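Local coordinates for protein arabinogalactan endo-1,4-beta-galactosidase (Ignisphaera aggregans, PDB 7OSK) that probably hydrolyses internal beta-1,4-galactosidic bonds of galactans through this calcium-binding family 53 glycoside hydrolase domain of a hyperthermostable archaeal enzyme, at residues 296-301 / 378-383; 305-310 / 372-377. One frame throughout, in Å; residues are numbered along the deposited sequence.

Contact 1. Residues 296-301 / 378-383; sequences AWTLDD and FDFNGR. With CA (calcium ion), chain C.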
ATOM      1  N   ALA A 296       1.981   3.269  15.577  1.00 25.10           N
ATOM      2  CA  ALA A 296       0.964   3.876  16.421  1.00 23.83           C
ATOM      3  C   ALA A 296       1.407   5.231  16.962  1.00 24.97           C
ATOM      4  O   ALA A 296       2.489   5.357  17.535  1.00 25.62           O
ATOM      5  CB  ALA A 296       0.615   2.945  17.567  1.00 22.99           C
ATOM      6  N   TRP A 297       0.564   6.242  16.767  1.00 23.73           N
ATOM      7  CA  TRP A 297       0.781   7.555  17.367  1.00 25.19           C
ATOM      8  C   TRP A 297       0.126   7.615  18.746  1.00 27.78           C
ATOM      9  O   TRP A 297       0.320   8.574  19.495  1.00 29.91           O
ATOM     10  CB  TRP A 297       0.234   8.666  16.464  1.00 26.12           C
ATOM     11  CG  TRP A 297      -1.244   8.558  16.173  1.00 24.99           C
ATOM     12  CD1 TRP A 297      -1.833   7.822  15.188  1.00 22.59           C
ATOM     13  CD2 TRP A 297      -2.310   9.214  16.872  1.00 24.28           C
ATOM     14  NE1 TRP A 297      -3.198   7.973  15.233  1.00 21.54           N
ATOM     15  CE2 TRP A 297      -3.516   8.822  16.259  1.00 21.26           C
ATOM     16  CE3 TRP A 297      -2.361  10.090  17.959  1.00 23.56           C
ATOM     17  CZ2 TRP A 297      -4.758   9.276  16.695  1.00 22.61           C
ATOM     18  CZ3 TRP A 297      -3.595  10.540  18.391  1.00 24.52           C
ATOM     19  CH2 TRP A 297      -4.776  10.132  17.760  1.00 24.58           C
ATOM     20  N   THR A 298      -0.647   6.581  19.072  1.00 26.53           N
ATOM     21  CA  THR A 298      -1.282   6.460  20.380  1.00 24.75           C
ATOM     22  C   THR A 298      -1.745   5.025  20.596  1.00 24.43           C
ATOM     23  O   THR A 298      -1.703   4.211  19.678  1.00 24.97           O
ATOM     24  CB  THR A 298      -2.487   7.410  20.527  1.00 25.00           C
ATOM     25  OG1 THR A 298      -3.086   7.233  21.818  1.00 27.90           O
ATOM     26  CG2 THR A 298      -3.525   7.133  19.451  1.00 25.83           C
ATOM     27  N   LEU A 299      -2.194   4.726  21.810  1.00 26.09           N
ATOM     28  CA  LEU A 299      -2.659   3.388  22.153  1.00 27.26           C
ATOM     29  C   LEU A 299      -4.153   3.406  22.453  1.00 26.54           C
ATOM     30  O   LEU A 299      -4.782   2.356  22.593  1.00 25.84           O
ATOM     31  CB  LEU A 299      -1.873   2.850  23.355  1.00 26.92           C
ATOM     32  CG  LEU A 299      -1.283   1.432  23.351  1.00 30.74           C
ATOM     33  CD1 LEU A 299      -0.920   0.921  21.962  1.00 29.54           C
ATOM     34  CD2 LEU A 299      -0.049   1.411  24.242  1.00 32.85           C
ATOM     35  N   ASP A 300      -4.720   4.604  22.543  1.00 26.49           N
ATOM     36  CA  ASP A 300      -6.136   4.760  22.844  1.00 27.40           C
ATOM     37  C   ASP A 300      -7.031   4.289  21.695  1.00 26.41           C
ATOM     38  O   ASP A 300      -6.559   4.042  20.585  1.00 27.25           O
ATOM     39  CB  ASP A 300      -6.442   6.222  23.184  1.00 28.33           C
ATOM     40  CG  ASP A 300      -6.069   6.579  24.611  1.00 29.74           C
ATOM     41  OD1 ASP A 300      -5.203   5.894  25.195  1.00 26.41           O
ATOM     42  OD2 ASP A 300      -6.645   7.546  25.150  1.00 40.78           O
ATOM     43  N   ASP A 301      -8.322   4.158  21.988  1.00 26.40           N
ATOM     44  CA  ASP A 301      -9.324   3.759  21.002  1.00 26.80           C
ATOM     45  C   ASP A 301     -10.415   4.824  20.929  1.00 27.56           C
ATOM     46  O   ASP A 301     -10.664   5.533  21.906  1.00 27.12           O
ATOM     47  CB  ASP A 301      -9.927   2.397  21.357  1.00 27.69           C
ATOM     48  CG  ASP A 301     -10.832   1.856  20.266  1.00 28.26           C
ATOM     49  OD1 ASP A 301     -10.307   1.339  19.258  1.00 32.32           O
ATOM     50  OD2 ASP A 301     -12.069   1.935  20.420  1.00 27.82           O
ATOM     51  N   PHE A 378      -3.759  11.071  10.943  1.00 23.33           N
ATOM     52  CA  PHE A 378      -4.739  12.046  11.411  1.00 22.33           C
ATOM     53  C   PHE A 378      -5.330  11.544  12.724  1.00 23.09           C
ATOM     54  O   PHE A 378      -5.403  10.334  12.942  1.00 24.17           O
ATOM     55  CB  PHE A 378      -5.850  12.252  10.378  1.00 21.17           C
ATOM     56  CG  PHE A 378      -5.373  12.812   9.070  1.00 21.26           C
ATOM     57  CD1 PHE A 378      -4.785  11.992   8.124  1.00 21.91           C
ATOM     58  CD2 PHE A 378      -5.528  14.158   8.779  1.00 25.64           C
ATOM     59  CE1 PHE A 378      -4.348  12.503   6.915  1.00 20.85           C
ATOM     60  CE2 PHE A 378      -5.095  14.677   7.571  1.00 23.97           C
ATOM     61  CZ  PHE A 378      -4.504  13.847   6.638  1.00 22.67           C
ATOM     62  N   ASP A 379      -5.755  12.454  13.597  1.00 23.53           N
ATOM     63  CA  ASP A 379      -6.363  12.040  14.859  1.00 24.59           C
ATOM     64  C   ASP A 379      -7.833  11.683  14.654  1.00 23.58           C
ATOM     65  O   ASP A 379      -8.337  11.708  13.530  1.00 22.68           O
ATOM     66  CB  ASP A 379      -6.210  13.127  15.936  1.00 28.30           C
ATOM     67  CG  ASP A 379      -6.871  14.447  15.562  1.00 26.34           C
ATOM     68  OD1 ASP A 379      -7.898  14.451  14.848  1.00 25.63           O
ATOM     69  OD2 ASP A 379      -6.357  15.494  16.009  1.00 25.62           O
ATOM     70  N   PHE A 380      -8.515  11.359  15.747  1.00 22.86           N
ATOM     71  CA  PHE A 380      -9.896  10.892  15.685  1.00 25.29           C
ATOM     72  C   PHE A 380     -10.830  11.980  15.171  1.00 25.18           C
ATOM     73  O   PHE A 380     -11.863  11.690  14.566  1.00 24.66           O
ATOM     74  CB  PHE A 380     -10.351  10.411  17.066  1.00 24.62           C
ATOM     75  CG  PHE A 380      -9.424   9.404  17.691  1.00 25.18           C
ATOM     76  CD1 PHE A 380      -8.623   8.596  16.900  1.00 25.53           C
ATOM     77  CD2 PHE A 380      -9.347   9.268  19.068  1.00 25.62           C
ATOM     78  CE1 PHE A 380      -7.768   7.672  17.468  1.00 26.75           C
ATOM     79  CE2 PHE A 380      -8.493   8.340  19.642  1.00 24.99           C
ATOM     80  CZ  PHE A 380      -7.703   7.544  18.840  1.00 25.83           C
ATOM     81  N   ASN A 381     -10.458  13.232  15.408  1.00 26.46           N
ATOM     82  CA  ASN A 381     -11.251  14.364  14.948  1.00 28.01           C
ATOM     83  C   ASN A 381     -10.924  14.734  13.501  1.00 25.85           C
ATOM     84  O   ASN A 381     -11.409  15.739  12.981  1.00 25.50           O
ATOM     85  CB  ASN A 381     -11.029  15.566  15.865  1.00 27.19           C
ATOM     86  CG  ASN A 381     -11.411  15.274  17.305  1.00 27.65           C
ATOM     87  OD1 ASN A 381     -12.390  14.575  17.570  1.00 26.64           O
ATOM     88  ND2 ASN A 381     -10.633  15.803  18.243  1.00 27.04           N
ATOM     89  N   GLY A 382     -10.101  13.912  12.856  1.00 26.47           N
ATOM     90  CA  GLY A 382      -9.779  14.097  11.453  1.00 24.31           C
ATOM     91  C   GLY A 382      -8.721  15.155  11.218  1.00 25.02           C
ATOM     92  O   GLY A 382      -8.443  15.518  10.077  1.00 29.65           O
ATOM     93  N   ARG A 383      -8.127  15.651  12.298  1.00 25.25           N
ATOM     94  CA  ARG A 383      -7.115  16.694  12.203  1.00 27.18           C
ATOM     95  C   ARG A 383      -5.731  16.094  11.973  1.00 27.89           C
ATOM     96  O   ARG A 383      -5.385  15.058  12.542  1.00 25.99           O
ATOM     97  CB  ARG A 383      -7.125  17.553  13.468  1.00 28.45           C
ATOM     98  CG  ARG A 383      -6.043  18.616  13.523  1.00 30.28           C
ATOM     99  CD  ARG A 383      -6.281  19.556  14.691  1.00 33.55           C
ATOM    100  NE  ARG A 383      -5.250  20.585  14.793  1.00 40.07           N
ATOM    101  CZ  ARG A 383      -5.345  21.668  15.559  1.00 41.06           C
ATOM    102  NH1 ARG A 383      -6.431  21.877  16.294  1.00 40.53           N
ATOM    103  NH2 ARG A 383      -4.355  22.549  15.587  1.00 41.40           N
TER
HETATM  104 CA    CA C 501     -10.771   1.487  16.924  1.00 28.46          CA
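In the eight-stranded beta/alpha (TIM) barrel of this family 53 glycoside hydrolase domain, the loops after strands 287-293 and 346-352 meet beside a calcium site, and the aromatic side chains of Trp297 and Phe380 make the main join. The two rings meet obliquely, their planes 56° apart. The far corner of the indole does the touching: Trp297 CZ2 lies 3.5 Å from Phe380 CE1, while Trp297 CH2 sits over one face of the phenyl ring, displaced toward its rim. Trp297 has its CG between the backbone N and the carbonyl carbon (chi1 59°), which swings the indole across to the other loop. A large flat residue suits this place because it spans the gap and also carries an N-H: NE1 is hydrogen-bonded to the backbone O of Glu373. Thr298 CG2 covers one indole face over its centre, and the OG1 of Thr298 accepts from Asp300 N (3.2 Å) in an ST turn.

Across the contact, Asp379 opens a type I turn ending at Gly382, whose positive phi glycine tolerates easily. Asp379 CB rests 3.8 Å from Trp297 CH2, while the Asp379 carboxylate turns back into its own loop, where OD1 takes Arg383 N (2.8 Å) from above the carboxylate plane and, weakly, Asn381 N. Phe380 also reaches the backbone of Asp300 and Asp301, and beyond it Asp301 OD1 binds the calcium ion at 2.4 Å.

Contact 2. Residues 305-310 / 372-377; sequences HPNIFG and WENQAL. With CA (calcium ion), chain C.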
ATOM      1  N   HIS A 305     -14.098  -0.184  18.765  1.00 26.88           N
ATOM      2  CA  HIS A 305     -13.644  -1.366  18.042  1.00 23.70           C
ATOM      3  C   HIS A 305     -12.147  -1.573  18.278  1.00 25.82           C
ATOM      4  O   HIS A 305     -11.337  -0.770  17.807  1.00 23.84           O
ATOM      5  CB  HIS A 305     -13.927  -1.230  16.545  1.00 24.39           C
ATOM      6  CG  HIS A 305     -13.529  -2.431  15.748  1.00 25.40           C
ATOM      7  ND1 HIS A 305     -14.408  -3.455  15.451  1.00 24.81           N
ATOM      8  CD2 HIS A 305     -12.345  -2.787  15.196  1.00 24.40           C
ATOM      9  CE1 HIS A 305     -13.784  -4.379  14.747  1.00 23.32           C
ATOM     10  NE2 HIS A 305     -12.528  -4.000  14.579  1.00 23.86           N
ATOM     11  N   PRO A 306     -11.773  -2.643  19.011  1.00 25.26           N
ATOM     12  CA  PRO A 306     -10.367  -2.889  19.366  1.00 24.49           C
ATOM     13  C   PRO A 306      -9.412  -2.830  18.178  1.00 24.18           C
ATOM     14  O   PRO A 306      -9.729  -3.336  17.104  1.00 25.71           O
ATOM     15  CB  PRO A 306     -10.397  -4.300  19.956  1.00 25.06           C
ATOM     16  CG  PRO A 306     -11.764  -4.448  20.497  1.00 23.83           C
ATOM     17  CD  PRO A 306     -12.659  -3.682  19.570  1.00 24.33           C
ATOM     18  N   ASN A 307      -8.253  -2.214  18.383  1.00 26.12           N
ATOM     19  CA  ASN A 307      -7.273  -2.046  17.318  1.00 25.70           C
ATOM     20  C   ASN A 307      -6.231  -3.157  17.313  1.00 25.76           C
ATOM     21  O   ASN A 307      -6.040  -3.852  18.309  1.00 27.71           O
ATOM     22  CB  ASN A 307      -6.576  -0.688  17.448  1.00 24.58           C
ATOM     23  CG  ASN A 307      -7.555   0.457  17.637  1.00 24.55           C
ATOM     24  OD1 ASN A 307      -8.397   0.723  16.776  1.00 24.32           O
ATOM     25  ND2 ASN A 307      -7.441   1.151  18.764  1.00 28.48           N
ATOM     26  N   ILE A 308      -5.566  -3.314  16.177  1.00 25.32           N
ATOM     27  CA  ILE A 308      -4.481  -4.273  16.034  1.00 26.43           C
ATOM     28  C   ILE A 308      -3.312  -3.844  16.917  1.00 28.44           C
ATOM     29  O   ILE A 308      -2.691  -4.665  17.595  1.00 29.18           O
ATOM     30  CB  ILE A 308      -4.052  -4.389  14.557  1.00 24.85           C
ATOM     31  CG1 ILE A 308      -5.050  -5.272  13.807  1.00 25.22           C
ATOM     32  CG2 ILE A 308      -2.647  -4.965  14.428  1.00 26.20           C
ATOM     33  CD1 ILE A 308      -5.158  -4.979  12.332  1.00 24.68           C
ATOM     34  N   PHE A 309      -3.018  -2.547  16.891  1.00 27.46           N
ATOM     35  CA  PHE A 309      -2.048  -1.943  17.801  1.00 28.86           C
ATOM     36  C   PHE A 309      -2.771  -1.560  19.095  1.00 28.24           C
ATOM     37  O   PHE A 309      -3.248  -0.435  19.251  1.00 26.97           O
ATOM     38  CB  PHE A 309      -1.382  -0.727  17.141  1.00 27.29           C
ATOM     39  CG  PHE A 309       0.071  -0.550  17.495  1.00 25.60           C
ATOM     40  CD1 PHE A 309       0.500  -0.591  18.812  1.00 27.20           C
ATOM     41  CD2 PHE A 309       1.013  -0.343  16.501  1.00 27.92           C
ATOM     42  CE1 PHE A 309       1.843  -0.421  19.126  1.00 29.12           C
ATOM     43  CE2 PHE A 309       2.352  -0.171  16.811  1.00 28.30           C
ATOM     44  CZ  PHE A 309       2.765  -0.213  18.123  1.00 28.16           C
ATOM     45  N   GLY A 310      -2.850  -2.514  20.020  1.00 30.05           N
ATOM     46  CA  GLY A 310      -3.733  -2.396  21.168  1.00 33.05           C
ATOM     47  C   GLY A 310      -3.047  -2.100  22.485  1.00 36.81           C
ATOM     48  O   GLY A 310      -3.373  -1.121  23.156  1.00 51.40           O
ATOM     49  N   TRP A 372      -7.542   0.571  13.199  1.00 23.06           N
ATOM     50  CA  TRP A 372      -6.297   1.154  12.703  1.00 22.39           C
ATOM     51  C   TRP A 372      -6.154   2.654  12.986  1.00 23.87           C
ATOM     52  O   TRP A 372      -5.123   3.251  12.669  1.00 21.12           O
ATOM     53  CB  TRP A 372      -6.199   0.909  11.194  1.00 21.65           C
ATOM     54  CG  TRP A 372      -4.809   0.992  10.642  1.00 23.11           C
ATOM     55  CD1 TRP A 372      -4.231   2.068  10.036  1.00 19.96           C
ATOM     56  CD2 TRP A 372      -3.824  -0.047  10.638  1.00 22.66           C
ATOM     57  NE1 TRP A 372      -2.947   1.765   9.656  1.00 18.55           N
ATOM     58  CE2 TRP A 372      -2.672   0.471  10.016  1.00 21.54           C
ATOM     59  CE3 TRP A 372      -3.802  -1.366  11.102  1.00 22.92           C
ATOM     60  CZ2 TRP A 372      -1.514  -0.280   9.844  1.00 19.91           C
ATOM     61  CZ3 TRP A 372      -2.650  -2.109  10.931  1.00 22.35           C
ATOM     62  CH2 TRP A 372      -1.523  -1.564  10.307  1.00 19.96           C
ATOM     63  N   GLU A 373      -7.170   3.261  13.595  1.00 22.70           N
ATOM     64  CA  GLU A 373      -7.221   4.720  13.693  1.00 22.65           C
ATOM     65  C   GLU A 373      -6.076   5.292  14.530  1.00 22.74           C
ATOM     66  O   GLU A 373      -5.709   6.457  14.367  1.00 23.39           O
ATOM     67  CB  GLU A 373      -8.570   5.187  14.265  1.00 23.06           C
ATOM     68  CG  GLU A 373      -8.781   4.996  15.770  1.00 23.40           C
ATOM     69  CD  GLU A 373      -9.549   3.736  16.131  1.00 26.88           C
ATOM     70  OE1 GLU A 373      -9.767   2.868  15.254  1.00 24.19           O
ATOM     71  OE2 GLU A 373      -9.938   3.619  17.313  1.00 26.98           O
ATOM     72  N   ASN A 374      -5.510   4.478  15.417  1.00 21.93           N
ATOM     73  CA  ASN A 374      -4.379   4.918  16.227  1.00 22.85           C
ATOM     74  C   ASN A 374      -3.064   4.757  15.473  1.00 24.17           C
ATOM     75  O   ASN A 374      -1.992   4.989  16.031  1.00 22.96           O
ATOM     76  CB  ASN A 374      -4.319   4.156  17.558  1.00 24.27           C
ATOM     77  CG  ASN A 374      -4.046   2.676  17.378  1.00 23.67           C
ATOM     78  OD1 ASN A 374      -4.512   2.057  16.423  1.00 23.41           O
ATOM     79  ND2 ASN A 374      -3.289   2.100  18.309  1.00 24.62           N
ATOM     80  N   GLN A 375      -3.157   4.354  14.206  1.00 22.37           N
ATOM     81  CA  GLN A 375      -1.990   4.234  13.334  1.00 21.74           C
ATOM     82  C   GLN A 375      -2.106   5.135  12.108  1.00 21.62           C
ATOM     83  O   GLN A 375      -1.242   5.111  11.237  1.00 20.36           O
ATOM     84  CB  GLN A 375      -1.799   2.788  12.878  1.00 22.73           C
ATOM     85  CG  GLN A 375      -1.317   1.844  13.960  1.00 22.84           C
ATOM     86  CD  GLN A 375      -0.842   0.521  13.395  1.00 23.66           C
ATOM     87  OE1 GLN A 375      -1.308  -0.544  13.800  1.00 25.48           O
ATOM     88  NE2 GLN A 375       0.093   0.581  12.454  1.00 23.02           N
ATOM     89  N   ALA A 376      -3.177   5.917  12.034  1.00 23.56           N
ATOM     90  CA  ALA A 376      -3.340   6.878  10.948  1.00 22.75           C
ATOM     91  C   ALA A 376      -2.449   8.090  11.197  1.00 21.60           C
ATOM     92  O   ALA A 376      -1.857   8.217  12.266  1.00 22.62           O
ATOM     93  CB  ALA A 376      -4.795   7.300  10.819  1.00 22.51           C
ATOM     94  N   LEU A 377      -2.345   8.968  10.204  1.00 19.51           N
ATOM     95  CA  LEU A 377      -1.573  10.200  10.349  1.00 21.04           C
ATOM     96  C   LEU A 377      -2.488  11.377  10.690  1.00 23.64           C
ATOM     97  O   LEU A 377      -2.049  12.529  10.725  1.00 24.79           O
ATOM     98  CB  LEU A 377      -0.778  10.486   9.072  1.00 22.05           C
ATOM     99  CG  LEU A 377       0.325   9.472   8.747  1.00 20.65           C
ATOM    100  CD1 LEU A 377       0.940   9.746   7.383  1.00 21.05           C
ATOM    101  CD2 LEU A 377       1.405   9.483   9.818  1.00 23.64           C
TER
HETATM  102 CA    CA C 501     -10.771   1.487  16.924  1.00 28.46          CA
HETATM  103  O   HOH W   1      -3.828  -0.497  15.220  1.00 22.81           O
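Asn307 and Glu373 bind one calcium ion as neighbouring ligands, their side chains crossing at about a right angle with amide and carboxylate planes 80° apart. The ion links the loops after barrel strands 287-293 and 346-352, as in bacterial family 53 galactanases with calcium there. Glu373 grips the calcium with both oxygens, OE1 at 2.4 Å and OE2 at 2.3 Å; its chain, bent at chi2, brings the carboxylate round, and OE2 is also hydrogen-bonded to Ser302. Asn307 adds OD1 at 2.5 Å from the ion, an amide oxygen being a good neutral ligand for this hard cation, and the backbone O of His305 joins them. Asp301, Asp303 and the backbone O of Asn370 complete the site.

The other flank of Asn307 lies against Asn374: the two amides, arriving from opposite directions, are stacked with planes 26° apart. Asn374 turns its ND2 to the backbone O of Phe309 (2.7 Å), meeting a lone pair in the carbonyl plane, although the bond is not straight and the oxygen lies somewhat off the amide plane. Phe309 is met edge-on by Gln375, whose OE1 lies in the plane of the ring while the two planes stand 85° apart; NE2 of Gln375 is held by the hydroxyl of Tyr265. A water accepts from Phe309 N and has both Asn374 OD1 and Gln375 OE1 within 2.9 Å. Gln375 CD covers one face of Trp372, and Ile308 CD1 touches that indole at its edge.

Asn307 OD1 and Glu373 OE1 come within 3.0 Å because the cation draws both inward. Three carboxylates would outweigh its charge, so the cluster probably depends on calcium to offset their repulsion, and two loops far apart in sequence are tied together.

The two contacts lie with centres about 8 Å apart, and both join the same pair of loops, the one between strand 287-293 and helix 312-318 and the one between strand 346-352 and helix 390-393. Contact 2 is nested within contact 1 along the chain: 296-301 comes first, then 305-310, 372-377 and 378-383. Asn374 stitches them together, its O probably accepting from Trp297 N and its ND2 probably donating to Thr298 O. Both contacts supply ligands to one calcium ion, Asp301 from contact 1 and His305, Asn307 and Glu373 from contact 2, so it ties the two loops together; such a tie may contribute to the heat stability.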